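Local coordinates for YfkN protein (Bacillus subtilis subsp. subtilis, PDB 3GVE) that belongs to the calcineurin-like phosphoesterase family of metal-binding proteins and holds a manganese and a magnesium ion side by side, at residues Gln9-Asn23 with Pro280-Leu294. Numbering follows the deposited sequence.
Sequences QVHLSILATTDIHAN and PSSWGKYLGVIDLKL. With MN (manganese (II) ion), chain C.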
ATOM      1  N   GLN A   9      40.460   2.267  18.297  1.00 23.67           N
ATOM      2  CA  GLN A   9      39.276   1.705  17.724  1.00 22.29           C
ATOM      3  C   GLN A   9      39.144   1.993  16.215  1.00 17.31           C
ATOM      4  O   GLN A   9      39.787   2.830  15.675  1.00 16.21           O
ATOM      5  CB  GLN A   9      38.037   2.229  18.466  1.00 25.33           C
ATOM      6  CG  GLN A   9      38.112   2.126  19.988  1.00 28.50           C
ATOM      7  CD  GLN A   9      36.848   2.486  20.676  1.00 31.13           C
ATOM      8  OE1 GLN A   9      36.432   1.803  21.583  1.00 32.78           O
ATOM      9  NE2 GLN A   9      36.197   3.509  20.205  1.00 31.66           N
ATOM     10  N   VAL A  10      38.288   1.228  15.579  1.00 13.52           N
ATOM     11  CA  VAL A  10      37.766   1.514  14.222  1.00 13.13           C
ATOM     12  C   VAL A  10      36.275   1.910  14.341  1.00 12.48           C
ATOM     13  O   VAL A  10      35.502   1.163  14.875  1.00 14.25           O
ATOM     14  CB  VAL A  10      37.906   0.315  13.294  1.00 13.65           C
ATOM     15  CG1 VAL A  10      37.298   0.620  11.960  1.00 15.17           C
ATOM     16  CG2 VAL A  10      39.415  -0.103  13.128  1.00 15.30           C
ATOM     17  N   HIS A  11      35.893   3.060  13.814  1.00 12.31           N
ATOM     18  CA  HIS A  11      34.475   3.394  13.788  1.00 12.47           C
ATOM     19  C   HIS A  11      33.929   2.966  12.423  1.00 12.60           C
ATOM     20  O   HIS A  11      34.292   3.551  11.429  1.00 12.99           O
ATOM     21  CB  HIS A  11      34.277   4.891  14.040  1.00 14.23           C
ATOM     22  CG  HIS A  11      32.855   5.347  13.945  1.00 16.81           C
ATOM     23  ND1 HIS A  11      32.522   6.664  13.722  1.00 18.97           N
ATOM     24  CD2 HIS A  11      31.688   4.672  14.028  1.00 17.52           C
ATOM     25  CE1 HIS A  11      31.209   6.786  13.695  1.00 19.10           C
ATOM     26  NE2 HIS A  11      30.679   5.589  13.856  1.00 18.50           N
ATOM     27  N   LEU A  12      33.094   1.947  12.397  1.00 11.87           N
ATOM     28  CA  LEU A  12      32.474   1.468  11.175  1.00 12.03           C
ATOM     29  C   LEU A  12      30.991   1.879  11.191  1.00 11.72           C
ATOM     30  O   LEU A  12      30.309   1.679  12.175  1.00 12.71           O
ATOM     31  CB  LEU A  12      32.613  -0.058  11.107  1.00 11.88           C
ATOM     32  CG  LEU A  12      31.949  -0.753   9.924  1.00 12.43           C
ATOM     33  CD1 LEU A  12      32.596  -0.287   8.622  1.00 13.11           C
ATOM     34  CD2 LEU A  12      32.063  -2.255  10.069  1.00 13.63           C
ATOM     35  N   SER A  13      30.519   2.487  10.109  1.00 10.39           N
ATOM     36  CA  SER A  13      29.113   2.861   9.991  1.00 10.88           C
ATOM     37  C   SER A  13      28.459   1.996   8.930  1.00 10.25           C
ATOM     38  O   SER A  13      29.038   1.742   7.893  1.00 11.66           O
ATOM     39  CB  SER A  13      28.981   4.319   9.591  1.00 12.97           C
ATOM     40  OG  SER A  13      29.432   5.167  10.616  1.00 15.82           O
ATOM     41  N   ILE A  14      27.245   1.547   9.203  1.00  9.23           N
ATOM     42  CA  ILE A  14      26.483   0.777   8.234  1.00  8.87           C
ATOM     43  C   ILE A  14      25.203   1.537   7.954  1.00  8.30           C
ATOM     44  O   ILE A  14      24.449   1.814   8.859  1.00  9.78           O
ATOM     45  CB  ILE A  14      26.118  -0.626   8.796  1.00 10.28           C
ATOM     46  CG1 ILE A  14      27.371  -1.412   9.207  1.00 11.12           C
ATOM     47  CG2 ILE A  14      25.320  -1.425   7.771  1.00 10.95           C
ATOM     48  CD1 ILE A  14      27.085  -2.450  10.254  1.00 12.62           C
ATOM     49  N   LEU A  15      24.983   1.871   6.692  1.00  8.23           N
ATOM     50  CA  LEU A  15      23.748   2.541   6.263  1.00  8.48           C
ATOM     51  C   LEU A  15      22.848   1.519   5.583  1.00  7.99           C
ATOM     52  O   LEU A  15      23.344   0.687   4.853  1.00  8.40           O
ATOM     53  CB  LEU A  15      24.082   3.657   5.287  1.00  8.91           C
ATOM     54  CG  LEU A  15      25.177   4.640   5.732  1.00  9.77           C
ATOM     55  CD1 LEU A  15      25.357   5.702   4.653  1.00 10.54           C
ATOM     56  CD2 LEU A  15      24.847   5.288   7.071  1.00 11.10           C
ATOM     57  N   ALA A  16      21.540   1.590   5.829  1.00  8.02           N
ATOM     58  CA  ALA A  16      20.622   0.542   5.364  1.00  7.81           C
ATOM     59  C   ALA A  16      19.293   1.048   4.845  1.00  7.05           C
ATOM     60  O   ALA A  16      18.651   1.898   5.486  1.00  7.92           O
ATOM     61  CB  ALA A  16      20.356  -0.468   6.487  1.00  8.84           C
ATOM     62  N   THR A  17      18.867   0.487   3.707  1.00  7.65           N
ATOM     63  CA  THR A  17      17.476   0.718   3.236  1.00  7.52           C
ATOM     64  C   THR A  17      16.706  -0.573   3.349  1.00  7.50           C
ATOM     65  O   THR A  17      17.310  -1.709   3.422  1.00  7.87           O
ATOM     66  CB  THR A  17      17.482   1.234   1.793  1.00  7.85           C
ATOM     67  OG1 THR A  17      18.311   0.369   0.967  1.00  8.67           O
ATOM     68  CG2 THR A  17      18.031   2.634   1.734  1.00  8.33           C
ATOM     69  N   THR A  18      15.397  -0.473   3.444  1.00  7.51           N
ATOM     70  CA  THR A  18      14.545  -1.651   3.436  1.00  7.57           C
ATOM     71  C   THR A  18      13.181  -1.331   2.849  1.00  7.41           C
ATOM     72  O   THR A  18      12.703  -0.219   2.955  1.00  8.05           O
ATOM     73  CB  THR A  18      14.359  -2.255   4.873  1.00  7.75           C
ATOM     74  OG1 THR A  18      13.859  -3.605   4.784  1.00  8.11           O
ATOM     75  CG2 THR A  18      13.416  -1.399   5.734  1.00  8.59           C
ATOM     76  N   ASP A  19      12.554  -2.338   2.263  1.00  7.25           N
ATOM     77  CA  ASP A  19      11.179  -2.227   1.790  1.00  7.43           C
ATOM     78  C   ASP A  19      10.966  -0.994   0.893  1.00  7.71           C
ATOM     79  O   ASP A  19       9.960  -0.319   0.953  1.00  7.86           O
ATOM     80  CB  ASP A  19      10.190  -2.279   2.973  1.00  7.51           C
ATOM     81  CG  ASP A  19      10.193  -3.633   3.662  1.00  7.56           C
ATOM     82  OD1 ASP A  19       9.394  -4.502   3.255  1.00  8.70           O
ATOM     83  OD2 ASP A  19      11.002  -3.818   4.600  1.00  7.58           O
ATOM     84  N   ILE A  20      11.895  -0.746  -0.050  0.50  8.02           N
ATOM     85  CA  ILE A  20      11.858   0.402  -0.972  0.50  8.37           C
ATOM     86  C   ILE A  20      10.694   0.223  -1.945  0.50  8.29           C
ATOM     87  O   ILE A  20      10.065   1.210  -2.346  0.50  8.97           O
ATOM     88  CB  ILE A  20      13.231   0.530  -1.701  0.50  8.77           C
ATOM     89  CG1 ILE A  20      14.283   1.036  -0.757  0.50 10.08           C
ATOM     90  CG2 ILE A  20      13.107   1.467  -2.874  0.50  9.54           C
ATOM     91  CD1 ILE A  20      14.158   2.279  -0.241  0.50 12.43           C
ATOM     92  N   HIS A  21      10.423  -1.015  -2.316  1.00  8.29           N
ATOM     93  CA  HIS A  21       9.268  -1.425  -3.111  1.00  8.68           C
ATOM     94  C   HIS A  21       9.220  -0.658  -4.442  1.00  8.72           C
ATOM     95  O   HIS A  21       8.186  -0.157  -4.862  1.00  9.26           O
ATOM     96  CB  HIS A  21       7.965  -1.281  -2.295  1.00  8.78           C
ATOM     97  CG  HIS A  21       7.714  -2.427  -1.362  1.00  8.65           C
ATOM     98  ND1 HIS A  21       7.414  -3.690  -1.811  1.00  9.40           N
ATOM     99  CD2 HIS A  21       7.740  -2.505  -0.010  1.00  8.91           C
ATOM    100  CE1 HIS A  21       7.254  -4.494  -0.776  1.00  9.53           C
ATOM    101  NE2 HIS A  21       7.453  -3.807   0.329  1.00  9.16           N
ATOM    102  N   ALA A  22      10.382  -0.577  -5.083  1.00  8.44           N
ATOM    103  CA  ALA A  22      10.531  -0.018  -6.448  1.00  8.77           C
ATOM    104  C   ALA A  22      10.267   1.482  -6.547  1.00  8.60           C
ATOM    105  O   ALA A  22      10.185   2.034  -7.628  1.00 10.14           O
ATOM    106  CB  ALA A  22       9.668  -0.787  -7.471  1.00  9.61           C
ATOM    107  N   ASN A  23      10.160   2.131  -5.399  1.00  8.84           N
ATOM    108  CA  ASN A  23      10.025   3.590  -5.357  1.00  9.01           C
ATOM    109  C   ASN A  23      11.384   4.283  -5.515  1.00  9.30           C
ATOM    110  O   ASN A  23      12.009   4.683  -4.548  1.00  9.75           O
ATOM    111  CB  ASN A  23       9.312   4.031  -4.065  1.00  9.40           C
ATOM    112  CG  ASN A  23       7.901   3.469  -3.954  1.00  9.61           C
ATOM    113  OD1 ASN A  23       7.601   2.661  -3.090  1.00 12.25           O
ATOM    114  ND2 ASN A  23       7.053   3.877  -4.837  1.00  9.34           N
ATOM    115  N   PRO A 280      14.229   0.793   9.168  1.00  8.19           N
ATOM    116  CA  PRO A 280      13.957   2.126   8.626  1.00  8.45           C
ATOM    117  C   PRO A 280      12.702   2.215   7.760  1.00  9.41           C
ATOM    118  O   PRO A 280      12.744   2.577   6.610  1.00  9.13           O
ATOM    119  CB  PRO A 280      15.219   2.429   7.819  1.00  9.41           C
ATOM    120  CG  PRO A 280      15.669   1.102   7.344  1.00  9.35           C
ATOM    121  CD  PRO A 280      15.379   0.158   8.492  1.00  8.90           C
ATOM    122  N   SER A 281      11.567   1.922   8.364  1.00  8.92           N
ATOM    123  CA  SER A 281      10.255   2.185   7.770  1.00  9.06           C
ATOM    124  C   SER A 281      10.096   1.432   6.437  1.00  8.28           C
ATOM    125  O   SER A 281      10.433   0.266   6.338  1.00  8.89           O
ATOM    126  CB  SER A 281      10.060   3.714   7.614  1.00  9.94           C
ATOM    127  OG  SER A 281       8.715   4.011   7.263  1.00 10.89           O
ATOM    128  N   SER A 282       9.539   2.102   5.441  1.00  8.68           N
ATOM    129  CA  SER A 282       9.359   1.524   4.117  1.00  9.04           C
ATOM    130  C   SER A 282       9.445   2.649   3.083  1.00  8.71           C
ATOM    131  O   SER A 282       9.382   3.813   3.424  1.00  9.89           O
ATOM    132  CB  SER A 282       8.031   0.773   4.018  1.00 10.41           C
ATOM    133  OG  SER A 282       6.948   1.660   4.171  1.00 11.48           O
ATOM    134  N   TRP A 283       9.647   2.266   1.831  1.00  8.67           N
ATOM    135  CA  TRP A 283       9.617   3.166   0.672  1.00  8.74           C
ATOM    136  C   TRP A 283      10.689   4.260   0.683  1.00  9.67           C
ATOM    137  O   TRP A 283      10.568   5.253  -0.009  1.00  9.94           O
ATOM    138  CB  TRP A 283       8.216   3.798   0.513  1.00  9.39           C
ATOM    139  CG  TRP A 283       7.119   2.839   0.188  1.00  9.90           C
ATOM    140  CD1 TRP A 283       7.125   1.502   0.310  1.00 10.59           C
ATOM    141  CD2 TRP A 283       5.829   3.196  -0.319  1.00 10.93           C
ATOM    142  NE1 TRP A 283       5.908   0.981  -0.099  1.00 11.08           N
ATOM    143  CE2 TRP A 283       5.097   2.010  -0.487  1.00 11.34           C
ATOM    144  CE3 TRP A 283       5.227   4.412  -0.642  1.00 12.63           C
ATOM    145  CZ2 TRP A 283       3.784   1.996  -0.980  1.00 13.44           C
ATOM    146  CZ3 TRP A 283       3.932   4.399  -1.129  1.00 14.16           C
ATOM    147  CH2 TRP A 283       3.230   3.200  -1.295  1.00 14.44           C
ATOM    148  N   GLY A 284      11.727   4.065   1.482  1.00  9.57           N
ATOM    149  CA  GLY A 284      12.789   5.045   1.600  1.00  9.32           C
ATOM    150  C   GLY A 284      12.482   6.207   2.524  1.00  9.47           C
ATOM    151  O   GLY A 284      13.171   7.189   2.491  1.00  9.46           O
ATOM    152  N   LYS A 285      11.466   6.082   3.370  1.00 10.24           N
ATOM    153  CA  LYS A 285      11.085   7.166   4.287  1.00 10.11           C
ATOM    154  C   LYS A 285      12.097   7.461   5.409  1.00 10.16           C
ATOM    155  O   LYS A 285      12.109   8.540   5.972  1.00 10.57           O
ATOM    156  CB  LYS A 285       9.688   6.907   4.873  1.00 11.48           C
ATOM    157  CG  LYS A 285       8.558   6.974   3.826  1.00 13.73           C
ATOM    158  CD  LYS A 285       7.220   6.500   4.402  1.00 16.39           C
ATOM    159  CE  LYS A 285       6.096   6.511   3.361  1.00 18.53           C
ATOM    160  NZ  LYS A 285       4.834   6.036   3.998  1.00 20.09           N
ATOM    161  N   TYR A 286      12.941   6.481   5.701  1.00  9.67           N
ATOM    162  CA  TYR A 286      13.995   6.589   6.699  1.00  9.19           C
ATOM    163  C   TYR A 286      15.224   5.861   6.161  1.00  8.57           C
ATOM    164  O   TYR A 286      15.101   4.967   5.329  1.00  9.26           O
ATOM    165  CB  TYR A 286      13.566   5.917   7.999  1.00 10.13           C
ATOM    166  CG  TYR A 286      12.626   6.710   8.868  1.00 10.65           C
ATOM    167  CD1 TYR A 286      13.076   7.302  10.031  1.00 11.38           C
ATOM    168  CD2 TYR A 286      11.291   6.838   8.542  1.00 11.40           C
ATOM    169  CE1 TYR A 286      12.210   8.025  10.852  1.00 12.87           C
ATOM    170  CE2 TYR A 286      10.424   7.558   9.356  1.00 12.55           C
ATOM    171  CZ  TYR A 286      10.895   8.140  10.497  1.00 13.39           C
ATOM    172  OH  TYR A 286      10.033   8.854  11.302  1.00 16.62           O
ATOM    173  N   LEU A 287      16.391   6.263   6.642  1.00  8.77           N
ATOM    174  CA  LEU A 287      17.633   5.522   6.457  1.00  8.66           C
ATOM    175  C   LEU A 287      18.029   4.924   7.812  1.00  8.86           C
ATOM    176  O   LEU A 287      17.975   5.597   8.831  1.00  9.62           O
ATOM    177  CB  LEU A 287      18.737   6.463   6.001  1.00  9.28           C
ATOM    178  CG  LEU A 287      20.080   5.797   5.694  1.00  9.72           C
ATOM    179  CD1 LEU A 287      19.942   4.892   4.482  1.00  9.89           C
ATOM    180  CD2 LEU A 287      21.158   6.860   5.476  1.00 11.16           C
ATOM    181  N   GLY A 288      18.442   3.664   7.814  1.00  8.00           N
ATOM    182  CA  GLY A 288      18.970   3.041   9.019  1.00  8.35           C
ATOM    183  C   GLY A 288      20.454   3.332   9.134  1.00  7.99           C
ATOM    184  O   GLY A 288      21.163   3.349   8.151  1.00  8.51           O
ATOM    185  N   VAL A 289      20.910   3.532  10.362  1.00  8.69           N
ATOM    186  CA  VAL A 289      22.307   3.869  10.623  1.00  9.31           C
ATOM    187  C   VAL A 289      22.772   3.094  11.840  1.00  9.25           C
ATOM    188  O   VAL A 289      22.259   3.288  12.919  1.00 10.74           O
ATOM    189  CB  VAL A 289      22.500   5.400  10.866  1.00 10.95           C
ATOM    190  CG1 VAL A 289      23.972   5.731  11.088  1.00 12.51           C
ATOM    191  CG2 VAL A 289      21.936   6.206   9.704  1.00 11.77           C
ATOM    192  N   ILE A 290      23.743   2.213  11.642  1.00  9.23           N
ATOM    193  CA  ILE A 290      24.379   1.523  12.753  1.00  9.78           C
ATOM    194  C   ILE A 290      25.845   1.936  12.857  1.00  9.76           C
ATOM    195  O   ILE A 290      26.573   1.900  11.892  1.00 10.71           O
ATOM    196  CB  ILE A 290      24.277  -0.006  12.596  1.00 10.35           C
ATOM    197  CG1 ILE A 290      22.819  -0.438  12.783  1.00 10.12           C
ATOM    198  CG2 ILE A 290      25.196  -0.716  13.556  1.00 10.93           C
ATOM    199  CD1 ILE A 290      22.586  -1.931  12.624  1.00 10.39           C
ATOM    200  N   ASP A 291      26.244   2.334  14.056  1.00 10.30           N
ATOM    201  CA  ASP A 291      27.635   2.673  14.345  1.00 11.68           C
ATOM    202  C   ASP A 291      28.223   1.566  15.203  1.00 12.33           C
ATOM    203  O   ASP A 291      27.647   1.175  16.194  1.00 14.63           O
ATOM    204  CB  ASP A 291      27.723   4.031  15.047  1.00 14.12           C
ATOM    205  CG  ASP A 291      27.300   5.169  14.135  1.00 17.44           C
ATOM    206  OD1 ASP A 291      28.012   5.451  13.177  1.00 18.97           O
ATOM    207  OD2 ASP A 291      26.223   5.743  14.358  1.00 19.99           O
ATOM    208  N   LEU A 292      29.364   1.055  14.765  1.00 11.79           N
ATOM    209  CA  LEU A 292      30.146   0.080  15.526  1.00 12.48           C
ATOM    210  C   LEU A 292      31.489   0.691  15.897  1.00 13.12           C
ATOM    211  O   LEU A 292      32.167   1.229  15.049  1.00 13.49           O
ATOM    212  CB  LEU A 292      30.397  -1.179  14.704  1.00 12.68           C
ATOM    213  CG  LEU A 292      29.164  -1.965  14.226  1.00 13.28           C
ATOM    214  CD1 LEU A 292      29.540  -3.205  13.440  1.00 13.88           C
ATOM    215  CD2 LEU A 292      28.231  -2.291  15.403  1.00 14.23           C
ATOM    216  N   LYS A 293      31.861   0.487  17.175  0.50 13.46           N
ATOM    217  CA  LYS A 293      33.298   0.818  17.576  0.50 14.72           C
ATOM    218  C   LYS A 293      33.956  -0.533  17.805  0.50 14.12           C
ATOM    219  O   LYS A 293      33.626  -1.285  18.678  0.50 14.94           O
ATOM    220  CB  LYS A 293      33.324   1.645  18.836  0.50 18.17           C
ATOM    221  CG  LYS A 293      32.766   2.960  18.651  0.50 23.23           C
ATOM    222  CD  LYS A 293      32.748   3.836  19.924  0.50 28.26           C
ATOM    223  CE  LYS A 293      32.177   5.209  19.669  0.50 32.30           C
ATOM    224  NZ  LYS A 293      32.149   6.071  20.989  0.50 34.65           N
ATOM    225  N   LEU A 294      34.808  -0.854  16.935  1.00 14.48           N
ATOM    226  CA  LEU A 294      35.575  -2.092  16.875  1.00 14.34           C
ATOM    227  C   LEU A 294      36.931  -1.936  17.543  1.00 16.17           C
ATOM    228  O   LEU A 294      37.575  -0.920  17.411  1.00 15.58           O
ATOM    229  CB  LEU A 294      35.806  -2.545  15.432  1.00 14.26           C
ATOM    230  CG  LEU A 294      34.620  -2.526  14.473  1.00 14.47           C
ATOM    231  CD1 LEU A 294      35.100  -2.949  13.104  1.00 15.22           C
ATOM    232  CD2 LEU A 294      33.601  -3.485  14.990  1.00 15.47           C
TER
HETATM  233 MN    MN C 402       7.493  -4.852   2.305  1.00  9.50          MN
HETATM  234  O   HOH W   1      12.341   2.351   3.842  1.00  8.88           O
HETATM  235  O   HOH W   2      15.080   2.764   3.559  1.00 10.05           O
HETATM  236  O   HOH W   3      10.161  -2.482   7.016  1.00  9.20           O
HETATM  237  O   HOH W   4       6.954  -6.348   3.829  1.00  9.99           O
HETATM  238  O   HOH W   5       5.478  -5.575   1.629  1.00 11.75           O
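His11 swings its ring carbon CG opposite the backbone nitrogen (chi1 176°) and Asp291 keeps CG beside its own N (chi1 -67°), so that ring and carboxylate converge on the same face of an antiparallel strand pair, together with the hydroxyl of Ser13. The pair, 9-17 with 286-294, runs through the middle of a mixed sheet in this calcineurin-like fold, between strands 57-61 and 300-312. It illustrates how a regular ladder can lead into a metal-binding loop. His11 NE2 donates to Asp291 OD1 at 2.8 Å; the acceptor lies near the ring plane, but the ring nitrogen approaches from above the carboxylate plane. Ser13 OG gives Asp291 OD1 a second bond, at 2.9 Å and nearly along its C-O axis, and Asn54 also bonds this hydroxyl. Two donors thus fix one carboxylate oxygen, which would probably favour the charged aspartate.

The ladder itself alternates hydrogen-bonded and non-hydrogen-bonded pairs from Val10-Leu294 to Ala16-Gly288. On the other face from His11, Ile14 CD1 reaches Leu292 CD1 (4.1 Å) and also touches Ile290 CG2, while Ala244 of strand 244-247 packs against both isoleucines. Leu15 CD2, on the His11 face, rests on Val289 CG2 at 4.0 Å.

Beyond Thr17 the ladder gives way to loops, which water 1 links, donating to Thr18 O and Pro280 O and accepting from Gly284 N. The loop after the strand brings Asp19 OD1 and His21 NE2 to manganese, whose protein ligands are completed by Asp64 and His251; His21 ND1 bonds Gln67 O, engaging both ring nitrogens. Trp283, in a type I' turn, is hydrogen-bonded to this loop: its N donates to Asp19 O at 2.7 Å, from above the carbonyl plane. The indole meets the His21 ring rim to rim, planes 67° apart, and Trp283 NE1 lies 3.8 Å from His21 CB.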